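Side-chain contacts in phosphatidylinositol-specific phospholipase C1 (Streptomyces antibioticus, PDB 3H4X), which belongs to the calcium-dependent phosphoinositide phospholipase C family and folds as a single-chain alpha/beta barrel of the TIM type: residues L52-A56 with A57-L61; A92-L95 with R96-R100; G178-R182 with A183-G187; Y325-P328 with S329-K332. One frame throughout, in Å; residues are numbered along the deposited sequence.

How the interactions relate
All four contacts are local and lie in or next to connections of the barrel. Interaction 1 is the buried one, a leucine pair where helix 48-52 gives way to strand 58-64, and it relies on apolar packing. Interactions 2 and 3 lie at the surface and are polar: a water-bridged loop at 92-100, and a serine-aspartate pair at a single turn with helical backbone angles at 182-184. Interaction 4, partly buried, mixes backbone bonds of helix 328-331 with apolar packing. Interaction 1 touches two of the others: Asp53 forms a salt bridge with Arg96 of interaction 2, and Ser54 O probably receives a hydrogen bond from Lys332 of interaction 4. Interaction 3 touches none of the others.

Interaction 1. Residues L52-A56 with A57-L61. With EOH (ethanol), chain T.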
ATOM      1  N   LEU A  52       8.192  -7.137  -8.694  1.00  7.61           N
ATOM      2  CA  LEU A  52       9.031  -5.957  -8.534  1.00  8.09           C
ATOM      3  C   LEU A  52       9.542  -5.439  -9.876  1.00  8.47           C
ATOM      4  O   LEU A  52       9.637  -4.231 -10.089  1.00  8.71           O
ATOM      5  CB  LEU A  52      10.184  -6.239  -7.575  1.00  8.29           C
ATOM      6  CG  LEU A  52       9.744  -6.456  -6.125  1.00  8.39           C
ATOM      7  CD1 LEU A  52      10.826  -7.157  -5.333  1.00  9.32           C
ATOM      8  CD2 LEU A  52       9.371  -5.135  -5.462  1.00  8.90           C
ATOM      9  N   ASP A  53       9.854  -6.352 -10.790  1.00  8.71           N
ATOM     10  CA  ASP A  53      10.352  -5.957 -12.106  1.00  9.46           C
ATOM     11  C   ASP A  53       9.249  -5.571 -13.100  1.00  9.85           C
ATOM     12  O   ASP A  53       9.543  -5.189 -14.232  1.00 10.91           O
ATOM     13  CB  ASP A  53      11.244  -7.053 -12.701  1.00  9.60           C
ATOM     14  CG  ASP A  53      12.654  -7.028 -12.142  1.00  9.92           C
ATOM     15  OD1 ASP A  53      13.141  -5.934 -11.793  1.00 11.45           O
ATOM     16  OD2 ASP A  53      13.283  -8.103 -12.066  1.00 11.98           O
ATOM     17  N   SER A  54       7.990  -5.646 -12.677  1.00  9.97           N
ATOM     18  CA  SER A  54       6.864  -5.365 -13.566  1.00 10.28           C
ATOM     19  C   SER A  54       6.776  -3.900 -13.961  1.00 10.27           C
ATOM     20  O   SER A  54       6.202  -3.567 -15.000  1.00 11.17           O
ATOM     21  CB  SER A  54       5.548  -5.763 -12.900  1.00 10.06           C
ATOM     22  OG  SER A  54       5.237  -4.885 -11.827  1.00  9.79           O
ATOM     23  N   GLY A  55       7.325  -3.026 -13.124  1.00 10.19           N
ATOM     24  CA  GLY A  55       7.183  -1.591 -13.329  1.00  9.85           C
ATOM     25  C   GLY A  55       6.023  -0.975 -12.558  1.00  9.25           C
ATOM     26  O   GLY A  55       5.895   0.246 -12.501  1.00  9.62           O
ATOM     27  N   ALA A  56       5.174  -1.807 -11.960  1.00  8.62           N
ATOM     28  CA  ALA A  56       4.034  -1.298 -11.198  1.00  8.27           C
ATOM     29  C   ALA A  56       4.477  -0.386 -10.057  1.00  7.86           C
ATOM     30  O   ALA A  56       5.527  -0.598  -9.447  1.00  7.77           O
ATOM     31  CB  ALA A  56       3.198  -2.449 -10.662  1.00  8.67           C
ATOM     32  N   ALA A  57       3.658   0.618  -9.763  1.00  7.62           N
ATOM     33  CA  ALA A  57       3.944   1.566  -8.689  1.00  7.49           C
ATOM     34  C   ALA A  57       3.446   1.075  -7.331  1.00  6.92           C
ATOM     35  O   ALA A  57       3.880   1.560  -6.282  1.00  7.09           O
ATOM     36  CB  ALA A  57       3.308   2.895  -9.012  1.00  7.93           C
ATOM     37  N   LEU A  58       2.507   0.135  -7.363  1.00  6.87           N
ATOM     38  CA  LEU A  58       1.876  -0.373  -6.157  1.00  6.73           C
ATOM     39  C   LEU A  58       1.727  -1.878  -6.306  1.00  6.48           C
ATOM     40  O   LEU A  58       1.274  -2.359  -7.342  1.00  6.91           O
ATOM     41  CB  LEU A  58       0.512   0.301  -5.948  1.00  6.99           C
ATOM     42  CG  LEU A  58      -0.353  -0.115  -4.750  1.00  6.95           C
ATOM     43  CD1 LEU A  58      -1.389   0.955  -4.461  1.00  7.93           C
ATOM     44  CD2 LEU A  58      -1.029  -1.455  -4.961  1.00  7.85           C
ATOM     45  N   LEU A  59       2.156  -2.612  -5.286  1.00  6.43           N
ATOM     46  CA  LEU A  59       2.025  -4.062  -5.254  1.00  6.62           C
ATOM     47  C   LEU A  59       1.293  -4.415  -3.982  1.00  6.88           C
ATOM     48  O   LEU A  59       1.677  -3.974  -2.898  1.00  7.36           O
ATOM     49  CB  LEU A  59       3.400  -4.729  -5.256  1.00  6.94           C
ATOM     50  CG  LEU A  59       4.282  -4.434  -6.468  1.00  7.90           C
ATOM     51  CD1 LEU A  59       5.666  -5.016  -6.253  1.00  9.37           C
ATOM     52  CD2 LEU A  59       3.664  -4.963  -7.753  1.00  8.81           C
ATOM     53  N   GLU A  60       0.240  -5.213  -4.100  1.00  7.33           N
ATOM     54  CA  GLU A  60      -0.586  -5.516  -2.943  1.00  8.18           C
ATOM     55  C   GLU A  60      -0.305  -6.905  -2.382  1.00  8.00           C
ATOM     56  O   GLU A  60      -0.134  -7.873  -3.132  1.00  8.35           O
ATOM     57  CB  GLU A  60      -2.051  -5.352  -3.312  1.00  9.12           C
ATOM     58  CG  GLU A  60      -3.005  -5.446  -2.148  1.00 11.43           C
ATOM     59  CD  GLU A  60      -4.433  -5.240  -2.587  0.55 15.45           C
ATOM     60  OE1 GLU A  60      -4.652  -5.001  -3.796  0.55 17.29           O
ATOM     61  OE2 GLU A  60      -5.335  -5.317  -1.732  0.55 18.08           O
ATOM     62  N   LEU A  61      -0.259  -6.973  -1.053  1.00  8.15           N
ATOM     63  CA  LEU A  61       0.030  -8.190  -0.298  1.00  9.01           C
ATOM     64  C   LEU A  61      -1.053  -8.430   0.740  1.00  8.47           C
ATOM     65  O   LEU A  61      -1.496  -7.488   1.403  1.00  9.34           O
ATOM     66  CB  LEU A  61       1.349  -8.038   0.462  1.00 10.05           C
ATOM     67  CG  LEU A  61       2.622  -7.767  -0.326  1.00 12.63           C
ATOM     68  CD1 LEU A  61       3.806  -7.624   0.612  1.00 14.80           C
ATOM     69  CD2 LEU A  61       2.862  -8.880  -1.324  1.00 13.38           C
TER
HETATM   70  C1  EOH T 358      -8.944  -2.924  -1.153  1.00 17.05           C
HETATM   71  C2  EOH T 358     -10.255  -3.662  -0.894  1.00 16.49           C
HETATM   72  O   EOH T 358      -8.073  -3.631  -2.012  1.00 16.57           O
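Between Leu52 and Leu59 the chain leaves helix 48-52, swings round Gly55 with a positive phi of 95°, and enters strand 58-64, an alpha-to-beta connection of the TIM-type barrel. An ST turn shapes the bend: Ser54 OG accepts the Ala56 N-H at 3.1 Å along a nearly straight path (166°), while the same hydroxyl is also hydrogen-bonded to Ala51 O, so the serine joins the last helical turn to the outgoing chain. Inside the bend the leucines carry the packing. Their side chains cross at about a right angle, with Leu52 CD2 lying 3.8 Å from Leu59 CD1. The second methyl of Leu59, CD2, rests 3.9 Å from Ala56 CB, so one branch meets the helix end and the other the loop. Leu59 CG lies anti to its own carbonyl carbon (chi1 -60°), which directs the fork back at the turn. Ile124 of the neighbouring strand 124-130 touches Leu52 from outside this stretch. One residue further along the strand, Glu60 is modelled in two conformers; in the one given, OE2 lies 3.2 Å from the hydroxyl O of a bound ethanol, a weak and doubtful bond.

Interaction 2. Residues A92-L95 with R96-R100. With EOH (ethanol), chain G.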
ATOM      1  N   ALA A  92      20.572 -10.580  -4.396  1.00 14.68           N
ATOM      2  CA  ALA A  92      20.066 -10.502  -5.761  1.00 15.35           C
ATOM      3  C   ALA A  92      20.441 -11.725  -6.599  1.00 15.40           C
ATOM      4  O   ALA A  92      19.691 -12.120  -7.491  1.00 15.68           O
ATOM      5  CB  ALA A  92      20.541  -9.223  -6.435  1.00 15.80           C
ATOM      6  N   SER A  93      21.598 -12.321  -6.313  1.00 15.40           N
ATOM      7  CA  SER A  93      22.066 -13.480  -7.077  1.00 15.33           C
ATOM      8  C   SER A  93      21.107 -14.656  -6.931  1.00 14.87           C
ATOM      9  O   SER A  93      21.078 -15.559  -7.774  1.00 14.61           O
ATOM     10  CB  SER A  93      23.474 -13.901  -6.637  1.00 15.59           C
ATOM     11  OG  SER A  93      23.432 -14.780  -5.523  1.00 16.52           O
ATOM     12  N   GLU A  94      20.322 -14.635  -5.857  1.00 14.50           N
ATOM     13  CA  GLU A  94      19.415 -15.730  -5.531  1.00 14.35           C
ATOM     14  C   GLU A  94      17.984 -15.508  -6.008  1.00 13.78           C
ATOM     15  O   GLU A  94      17.138 -16.380  -5.840  1.00 13.65           O
ATOM     16  CB  GLU A  94      19.394 -15.988  -4.021  1.00 14.79           C
ATOM     17  CG  GLU A  94      20.702 -16.503  -3.449  1.00 16.17           C
ATOM     18  CD  GLU A  94      20.558 -17.015  -2.026  1.00 17.88           C
ATOM     19  OE1 GLU A  94      19.485 -16.814  -1.415  1.00 18.35           O
ATOM     20  OE2 GLU A  94      21.520 -17.626  -1.515  1.00 19.51           O
ATOM     21  N   LEU A  95      17.697 -14.348  -6.584  1.00 13.28           N
ATOM     22  CA  LEU A  95      16.338 -14.098  -7.053  1.00 12.87           C
ATOM     23  C   LEU A  95      15.991 -15.054  -8.194  1.00 12.25           C
ATOM     24  O   LEU A  95      16.805 -15.292  -9.094  1.00 12.28           O
ATOM     25  CB  LEU A  95      16.156 -12.639  -7.468  1.00 13.10           C
ATOM     26  CG  LEU A  95      16.143 -11.643  -6.302  1.00 13.90           C
ATOM     27  CD1 LEU A  95      16.243 -10.218  -6.815  1.00 14.73           C
ATOM     28  CD2 LEU A  95      14.905 -11.821  -5.430  1.00 14.54           C
ATOM     29  N   ARG A  96      14.786 -15.612  -8.136  1.00 11.60           N
ATOM     30  CA  ARG A  96      14.328 -16.600  -9.108  1.00 11.34           C
ATOM     31  C   ARG A  96      15.159 -17.879  -9.033  1.00 11.56           C
ATOM     32  O   ARG A  96      15.587 -18.406 -10.063  1.00 12.22           O
ATOM     33  CB  ARG A  96      14.354 -16.032 -10.532  1.00 10.79           C
ATOM     34  CG  ARG A  96      13.566 -14.748 -10.696  1.00 10.24           C
ATOM     35  CD  ARG A  96      13.637 -14.214 -12.122  1.00  9.93           C
ATOM     36  NE  ARG A  96      12.839 -13.003 -12.227  1.00  9.84           N
ATOM     37  CZ  ARG A  96      13.258 -11.798 -11.860  1.00  9.67           C
ATOM     38  NH1 ARG A  96      14.490 -11.628 -11.398  1.00  9.78           N
ATOM     39  NH2 ARG A  96      12.438 -10.761 -11.958  1.00 10.10           N
ATOM     40  N   THR A  97      15.392 -18.374  -7.820  1.00 11.74           N
ATOM     41  CA  THR A  97      16.140 -19.622  -7.639  1.00 12.22           C
ATOM     42  C   THR A  97      15.579 -20.550  -6.565  1.00 12.40           C
ATOM     43  O   THR A  97      15.863 -21.746  -6.578  1.00 12.98           O
ATOM     44  CB  THR A  97      17.626 -19.378  -7.284  1.00 12.01           C
ATOM     45  OG1 THR A  97      17.733 -18.857  -5.952  1.00 12.80           O
ATOM     46  CG2 THR A  97      18.275 -18.422  -8.274  1.00 12.46           C
ATOM     47  N   LYS A  98      14.805 -20.012  -5.628  1.00 12.56           N
ATOM     48  CA  LYS A  98      14.428 -20.771  -4.433  1.00 13.08           C
ATOM     49  C   LYS A  98      12.985 -21.255  -4.450  1.00 13.05           C
ATOM     50  O   LYS A  98      12.182 -20.824  -5.274  1.00 13.18           O
ATOM     51  CB  LYS A  98      14.679 -19.936  -3.175  1.00 13.26           C
ATOM     52  CG  LYS A  98      16.120 -19.487  -3.019  1.00 14.77           C
ATOM     53  CD  LYS A  98      16.319 -18.665  -1.757  1.00 16.71           C
ATOM     54  CE  LYS A  98      15.916 -19.450  -0.520  1.00 17.82           C
ATOM     55  NZ  LYS A  98      16.124 -18.676   0.733  1.00 19.17           N
ATOM     56  N   SER A  99      12.662 -22.164  -3.536  1.00 13.27           N
ATOM     57  CA  SER A  99      11.278 -22.570  -3.346  1.00 13.59           C
ATOM     58  C   SER A  99      10.480 -21.367  -2.855  1.00 12.85           C
ATOM     59  O   SER A  99      11.009 -20.491  -2.176  1.00 13.10           O
ATOM     60  CB  SER A  99      11.176 -23.723  -2.349  1.00 14.17           C
ATOM     61  OG  SER A  99      11.661 -23.339  -1.079  1.00 16.75           O
ATOM     62  N   ARG A 100       9.206 -21.326  -3.215  1.00 12.04           N
ATOM     63  CA  ARG A 100       8.372 -20.175  -2.919  1.00 11.31           C
ATOM     64  C   ARG A 100       7.507 -20.443  -1.683  1.00 10.91           C
ATOM     65  O   ARG A 100       7.934 -21.163  -0.781  1.00 10.99           O
ATOM     66  CB  ARG A 100       7.566 -19.794  -4.165  1.00 11.36           C
ATOM     67  CG  ARG A 100       8.470 -19.367  -5.327  1.00 11.70           C
ATOM     68  CD  ARG A 100       7.734 -19.347  -6.654  1.00 12.78           C
ATOM     69  NE  ARG A 100       7.344 -20.690  -7.075  1.00 14.13           N
ATOM     70  CZ  ARG A 100       6.546 -20.942  -8.106  1.00 14.36           C
ATOM     71  NH1 ARG A 100       6.055 -19.945  -8.825  1.00 13.89           N
ATOM     72  NH2 ARG A 100       6.237 -22.195  -8.418  1.00 15.82           N
TER
HETATM   73  C1  EOH G 345       7.012 -23.590  -4.429  1.00 27.82           C
HETATM   74  C2  EOH G 345       5.693 -23.627  -5.192  1.00 27.88           C
HETATM   75  O   EOH G 345       8.077 -23.144  -5.239  1.00 27.75           O
HETATM   76  O   HOH W   1      18.872 -17.891   0.805  1.00 38.80           O
HETATM   77  O   HOH W   2      16.901 -13.273 -11.553  1.00 11.57           O
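With chi1 at 71°, Thr97 OG1 sits between its own backbone N and carbonyl carbon and meets Glu94 O, three residues back, across a beta turn close to type II at Glu94-Thr97; the turn follows the 3-10 segment 92-94, in the long surface loop leading to helix 104-117 of the barrel. Thr97 OG1 donates to Glu94 O over a short 2.5 Å, the donor tilted 29° from the carbonyl plane. The 3-10 turn has its own backbone bond, from Leu95 N to Ala92 O. Arg96, at the apex, has a positive phi, and the chain doubles back there.

A second link is made through water. The Glu94 and Lys98 side chains cross obliquely, Lys98 CD passing 3.7 Å from Glu94 OE1. The bend beyond it (chi3 58°) keeps Lys98 NZ 4.4 Å from Glu94 OE1, too far for a salt bridge, but one water donates to Glu94 OE1 and accepts from Lys98 NZ at 2.9 Å. Each end has a further partner: Ala90 N for the carboxylate oxygen and Gly88 O for the ammonium.

Arg96 runs straight from CG to NE and ties the loop down by salt bridges, NE to Asp50 within helix 48-52 and NH2 to Asp53 just beyond it. A second water lies in the guanidinium plane at its edge, accepting from Arg96 NH1 at 2.9 Å and donating to Leu95 O. Further on, an ethanol oxygen is held twice by one residue, by Arg100 N at 2.9 Å and by Arg100 NE at 3.2 Å.

Interaction 3. Residues G178-R182 with A183-G187. With EOH (ethanol), chain U.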
ATOM      1  N   GLY A 178       3.290  18.960   1.361  1.00  9.97           N
ATOM      2  CA  GLY A 178       3.173  17.868   0.400  1.00  9.60           C
ATOM      3  C   GLY A 178       4.237  16.789   0.530  1.00  8.86           C
ATOM      4  O   GLY A 178       4.928  16.691   1.545  1.00  9.20           O
ATOM      5  N   TRP A 179       4.360  15.982  -0.519  1.00  8.54           N
ATOM      6  CA  TRP A 179       5.291  14.854  -0.556  1.00  8.21           C
ATOM      7  C   TRP A 179       6.565  15.239  -1.292  1.00  8.27           C
ATOM      8  O   TRP A 179       6.567  16.174  -2.083  1.00  8.52           O
ATOM      9  CB  TRP A 179       4.652  13.672  -1.289  1.00  8.13           C
ATOM     10  CG  TRP A 179       3.455  13.108  -0.604  1.00  7.73           C
ATOM     11  CD1 TRP A 179       2.181  13.583  -0.667  1.00  7.54           C
ATOM     12  CD2 TRP A 179       3.415  11.954   0.245  1.00  7.48           C
ATOM     13  NE1 TRP A 179       1.346  12.798   0.089  1.00  8.04           N
ATOM     14  CE2 TRP A 179       2.083  11.795   0.665  1.00  7.58           C
ATOM     15  CE3 TRP A 179       4.376  11.042   0.689  1.00  8.10           C
ATOM     16  CZ2 TRP A 179       1.686  10.763   1.513  1.00  8.24           C
ATOM     17  CZ3 TRP A 179       3.980  10.018   1.533  1.00  8.94           C
ATOM     18  CH2 TRP A 179       2.650   9.890   1.936  1.00  8.91           C
ATOM     19  N   PRO A 180       7.657  14.502  -1.054  1.00  8.43           N
ATOM     20  CA  PRO A 180       8.849  14.742  -1.857  1.00  8.59           C
ATOM     21  C   PRO A 180       8.610  14.450  -3.336  1.00  8.69           C
ATOM     22  O   PRO A 180       7.664  13.739  -3.696  1.00  8.69           O
ATOM     23  CB  PRO A 180       9.866  13.749  -1.283  1.00  8.79           C
ATOM     24  CG  PRO A 180       9.370  13.447   0.093  1.00  9.11           C
ATOM     25  CD  PRO A 180       7.880  13.465  -0.034  1.00  8.69           C
ATOM     26  N   SER A 181       9.472  15.002  -4.184  1.00  8.98           N
ATOM     27  CA  SER A 181       9.419  14.709  -5.606  1.00  9.74           C
ATOM     28  C   SER A 181       9.613  13.214  -5.836  1.00  9.67           C
ATOM     29  O   SER A 181      10.246  12.521  -5.035  1.00  9.62           O
ATOM     30  CB  SER A 181      10.492  15.498  -6.359  1.00 10.14           C
ATOM     31  OG  SER A 181      11.766  14.909  -6.187  1.00 11.51           O
ATOM     32  N   ARG A 182       9.064  12.718  -6.937  1.00  9.98           N
ATOM     33  CA  ARG A 182       9.249  11.322  -7.298  1.00 10.40           C
ATOM     34  C   ARG A 182      10.736  11.001  -7.456  1.00 10.31           C
ATOM     35  O   ARG A 182      11.193   9.933  -7.052  1.00 10.33           O
ATOM     36  CB  ARG A 182       8.489  10.996  -8.580  1.00 10.47           C
ATOM     37  CG  ARG A 182       6.986  11.185  -8.468  1.00 11.67           C
ATOM     38  CD  ARG A 182       6.279  10.646  -9.698  1.00 12.84           C
ATOM     39  NE  ARG A 182       6.575   9.231  -9.868  1.00 13.04           N
ATOM     40  CZ  ARG A 182       5.931   8.254  -9.238  1.00 12.50           C
ATOM     41  NH1 ARG A 182       4.937   8.539  -8.407  1.00 12.67           N
ATOM     42  NH2 ARG A 182       6.280   6.992  -9.439  1.00 13.17           N
ATOM     43  N   ALA A 183      11.493  11.935  -8.026  1.00 10.50           N
ATOM     44  CA  ALA A 183      12.935  11.759  -8.187  1.00 10.59           C
ATOM     45  C   ALA A 183      13.620  11.542  -6.839  1.00 10.42           C
ATOM     46  O   ALA A 183      14.497  10.691  -6.697  1.00 10.46           O
ATOM     47  CB  ALA A 183      13.541  12.961  -8.905  1.00 11.19           C
ATOM     48  N   ASP A 184      13.201  12.309  -5.841  1.00 10.21           N
ATOM     49  CA  ASP A 184      13.787  12.221  -4.511  1.00 10.52           C
ATOM     50  C   ASP A 184      13.472  10.896  -3.819  1.00 10.16           C
ATOM     51  O   ASP A 184      14.210  10.464  -2.933  1.00 10.58           O
ATOM     52  CB  ASP A 184      13.322  13.392  -3.644  1.00 11.30           C
ATOM     53  CG  ASP A 184      14.068  14.676  -3.955  1.00 12.66           C
ATOM     54  OD1 ASP A 184      15.307  14.690  -3.811  1.00 15.05           O
ATOM     55  OD2 ASP A 184      13.420  15.668  -4.347  1.00 14.42           O
ATOM     56  N   LEU A 185      12.377  10.257  -4.226  1.00  9.58           N
ATOM     57  CA  LEU A 185      11.953   8.989  -3.639  1.00  9.31           C
ATOM     58  C   LEU A 185      12.535   7.770  -4.359  1.00  9.51           C
ATOM     59  O   LEU A 185      12.137   6.635  -4.086  1.00  9.37           O
ATOM     60  CB  LEU A 185      10.427   8.917  -3.600  1.00  9.20           C
ATOM     61  CG  LEU A 185       9.805   9.820  -2.532  1.00  8.96           C
ATOM     62  CD1 LEU A 185       8.338  10.078  -2.825  1.00 10.09           C
ATOM     63  CD2 LEU A 185       9.992   9.224  -1.141  1.00  9.90           C
ATOM     64  N   ALA A 186      13.479   8.000  -5.266  1.00  9.95           N
ATOM     65  CA  ALA A 186      14.176   6.900  -5.918  1.00 10.34           C
ATOM     66  C   ALA A 186      14.800   5.997  -4.862  1.00 10.15           C
ATOM     67  O   ALA A 186      15.361   6.471  -3.878  1.00 10.47           O
ATOM     68  CB  ALA A 186      15.246   7.432  -6.865  1.00 10.90           C
ATOM     69  N   GLY A 187      14.683   4.689  -5.062  1.00  9.72           N
ATOM     70  CA  GLY A 187      15.252   3.724  -4.136  1.00  9.40           C
ATOM     71  C   GLY A 187      14.497   3.580  -2.825  1.00  9.01           C
ATOM     72  O   GLY A 187      15.051   3.078  -1.851  1.00  9.87           O
TER
HETATM   73  C1  EOH U 359      15.246  10.086  -9.523  1.00 24.94           C
HETATM   74  C2  EOH U 359      15.196   8.787 -10.319  1.00 24.97           C
HETATM   75  O   EOH U 359      16.398  10.174  -8.714  1.00 24.95           O
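A single turn with helical backbone angles at 182-184, in the alpha-to-beta connection between helix 170-177 and strand 189-195, is preceded by Ser181, whose side chain meets Asp184 three residues on. The serine hydroxyl engages the start of the turn twice. It accepts the Asp184 backbone N-H, with Ser181 OG 3.0 Å from Asp184 N (151°), and it donates to the carboxylate, with Ser181 OG 2.6 Å from Asp184 OD2. The carboxylate oxygen is approached from above the plane of its group, 44° out of it. A chi1 of 77° puts OG between the serine's own N and carbonyl carbon, from where it meets both Asp184 N and OD2. The main-chain bonding behind it is less regular: Leu185 N is shared between Ser181 O and Arg182 O, at 3.2 and 3.1 Å, and both bonds are weak.

On the inner side Leu185 folds back against Pro180, its CG 4.1 Å from Pro180 CB and its CD1 3.8 Å from Pro180 O. Within the turn, an ethanol O donates to Ala183 O at 2.8 Å.

Tyr28 and Tyr158, both in loops, touch Leu185, and Tyr158 also touches Pro180. Backbone bonds between Pro180 and Tyr28 and between Arg182 and Thr26 join the turn to the segment leading into strand 31-36; the chain then goes on to strand 189-195.

Interaction 4. Residues Y325-P328 with S329-K332; sequences YPLP and SVLK. With EOH (ethanol), chain R.
Leu327 meets Val330 through its CB at the start of the one-turn helix 328-331, which connects strand 319-322 of the barrel to strand 334-336. Leu327 occupies the N-cap position, and Pro328 opens the helix. Leu327 CB lies 3.9 Å from Val330 CG2, the methyl that a chi1 of 174° leaves beside the valine's backbone N and anti to its carbonyl carbon. Both side chains then pack on Ala305 of helix 302-314. Leu331 is directed toward the preceding segment: its CD1 approaches Tyr325 CA at 4.1 Å, its CG rests against Leu327 O, and Val34 and Val36 of strand 31-36 receive it. The short helix thus has one leucine-valine flank on a helix and another leucine on a barrel strand.

The backbone holds these flanks in place. Leu327 O accepts from Leu331 N at 3.0 Å, in the carbonyl plane and fairly straight (160°), and more weakly from Val330 N. Pro328 O takes the Lys332 N-H at 3.1 Å. The lysine side chain curls over the same carbonyl: extended as far as CE, it bends at chi4 (57°), bringing NZ 3.4 Å from Pro328 CB and into a weak bond with Pro328 O. The main partner of the ammonium is Ser54 O, in the loop after helix 48-52.

Before the helix, Pro326 CD lies over the rim of one face of the Tyr325 ring, 3.3 Å above its plane. At the ring edge lies an ethanol, its C1 in plane and its O donating to Tyr325 O at 2.8 Å.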
ATOM      1  N   TYR A 325      -1.409  -7.661 -14.913  1.00 11.99           N
ATOM      2  CA  TYR A 325      -0.049  -8.177 -15.032  1.00 12.87           C
ATOM      3  C   TYR A 325       0.390  -8.472 -16.482  1.00 13.21           C
ATOM      4  O   TYR A 325       1.580  -8.411 -16.782  1.00 13.48           O
ATOM      5  CB  TYR A 325       0.176  -9.383 -14.109  1.00 13.15           C
ATOM      6  CG  TYR A 325      -0.648 -10.603 -14.454  1.00 14.25           C
ATOM      7  CD1 TYR A 325      -0.180 -11.548 -15.357  1.00 15.15           C
ATOM      8  CD2 TYR A 325      -1.890 -10.817 -13.870  1.00 15.25           C
ATOM      9  CE1 TYR A 325      -0.927 -12.666 -15.674  1.00 16.23           C
ATOM     10  CE2 TYR A 325      -2.645 -11.933 -14.183  1.00 16.21           C
ATOM     11  CZ  TYR A 325      -2.156 -12.853 -15.085  1.00 16.82           C
ATOM     12  OH  TYR A 325      -2.901 -13.966 -15.404  1.00 18.64           O
ATOM     13  N   PRO A 326      -0.561  -8.780 -17.387  1.00 13.56           N
ATOM     14  CA  PRO A 326      -0.155  -9.001 -18.779  1.00 14.12           C
ATOM     15  C   PRO A 326       0.265  -7.723 -19.502  1.00 14.64           C
ATOM     16  O   PRO A 326       0.730  -7.786 -20.640  1.00 15.37           O
ATOM     17  CB  PRO A 326      -1.424  -9.567 -19.431  1.00 14.40           C
ATOM     18  CG  PRO A 326      -2.227 -10.115 -18.312  1.00 13.96           C
ATOM     19  CD  PRO A 326      -1.962  -9.176 -17.163  1.00 13.38           C
ATOM     20  N   LEU A 327       0.112  -6.575 -18.849  1.00 14.87           N
ATOM     21  CA  LEU A 327       0.377  -5.294 -19.497  1.00 15.06           C
ATOM     22  C   LEU A 327       1.411  -4.445 -18.756  1.00 15.14           C
ATOM     23  O   LEU A 327       1.085  -3.376 -18.245  1.00 14.77           O
ATOM     24  CB  LEU A 327      -0.924  -4.499 -19.643  1.00 15.29           C
ATOM     25  CG  LEU A 327      -2.077  -5.162 -20.401  1.00 16.01           C
ATOM     26  CD1 LEU A 327      -3.354  -4.352 -20.229  1.00 16.53           C
ATOM     27  CD2 LEU A 327      -1.734  -5.332 -21.873  1.00 16.91           C
ATOM     28  N   PRO A 328       2.667  -4.910 -18.702  1.00 15.41           N
ATOM     29  CA  PRO A 328       3.692  -4.160 -17.973  1.00 15.65           C
ATOM     30  C   PRO A 328       3.874  -2.730 -18.483  1.00 16.05           C
ATOM     31  O   PRO A 328       4.235  -1.841 -17.714  1.00 16.03           O
ATOM     32  CB  PRO A 328       4.968  -4.985 -18.190  1.00 15.74           C
ATOM     33  CG  PRO A 328       4.663  -5.895 -19.341  1.00 15.50           C
ATOM     34  CD  PRO A 328       3.194  -6.154 -19.286  1.00 15.54           C
ATOM     35  N   SER A 329       3.623  -2.504 -19.769  1.00 16.60           N
ATOM     36  CA  SER A 329       3.727  -1.162 -20.325  1.00 16.91           C
ATOM     37  C   SER A 329       2.737  -0.228 -19.632  1.00 16.35           C
ATOM     38  O   SER A 329       3.056   0.924 -19.335  1.00 16.92           O
ATOM     39  CB  SER A 329       3.476  -1.180 -21.837  1.00 17.41           C
ATOM     40  OG  SER A 329       2.104  -1.385 -22.124  1.00 19.18           O
ATOM     41  N   VAL A 330       1.536  -0.736 -19.376  1.00 15.43           N
ATOM     42  CA  VAL A 330       0.524   0.025 -18.656  1.00 14.51           C
ATOM     43  C   VAL A 330       0.914   0.176 -17.186  1.00 13.58           C
ATOM     44  O   VAL A 330       0.775   1.252 -16.605  1.00 13.19           O
ATOM     45  CB  VAL A 330      -0.866  -0.635 -18.768  1.00 14.63           C
ATOM     46  CG1 VAL A 330      -1.876   0.085 -17.885  1.00 15.42           C
ATOM     47  CG2 VAL A 330      -1.330  -0.648 -20.220  1.00 14.69           C
ATOM     48  N   LEU A 331       1.425  -0.898 -16.591  1.00 12.50           N
ATOM     49  CA  LEU A 331       1.810  -0.863 -15.180  1.00 11.68           C
ATOM     50  C   LEU A 331       2.850   0.210 -14.873  1.00 11.66           C
ATOM     51  O   LEU A 331       2.884   0.737 -13.760  1.00 11.20           O
ATOM     52  CB  LEU A 331       2.320  -2.227 -14.718  1.00 11.69           C
ATOM     53  CG  LEU A 331       1.292  -3.351 -14.804  1.00 11.13           C
ATOM     54  CD1 LEU A 331       1.898  -4.649 -14.296  1.00 11.21           C
ATOM     55  CD2 LEU A 331       0.035  -3.000 -14.031  1.00 10.92           C
ATOM     56  N   LYS A 332       3.693   0.533 -15.852  1.00 12.06           N
ATOM     57  CA  LYS A 332       4.761   1.510 -15.649  1.00 12.95           C
ATOM     58  C   LYS A 332       4.292   2.951 -15.827  1.00 12.83           C
ATOM     59  O   LYS A 332       5.059   3.887 -15.615  1.00 13.10           O
ATOM     60  CB  LYS A 332       5.922   1.250 -16.613  1.00 13.58           C
ATOM     61  CG  LYS A 332       6.609  -0.081 -16.437  1.00 15.48           C
ATOM     62  CD  LYS A 332       7.686  -0.276 -17.491  1.00 17.64           C
ATOM     63  CE  LYS A 332       8.372  -1.616 -17.319  1.00 18.81           C
ATOM     64  NZ  LYS A 332       7.386  -2.720 -17.362  1.00 19.70           N
TER
HETATM   65  C1  EOH R 356       2.575 -12.114 -17.935  1.00 26.40           C
HETATM   66  C2  EOH R 356       1.468 -12.074 -18.982  1.00 26.38           C
HETATM   67  O   EOH R 356       2.843 -10.836 -17.402  1.00 26.28           O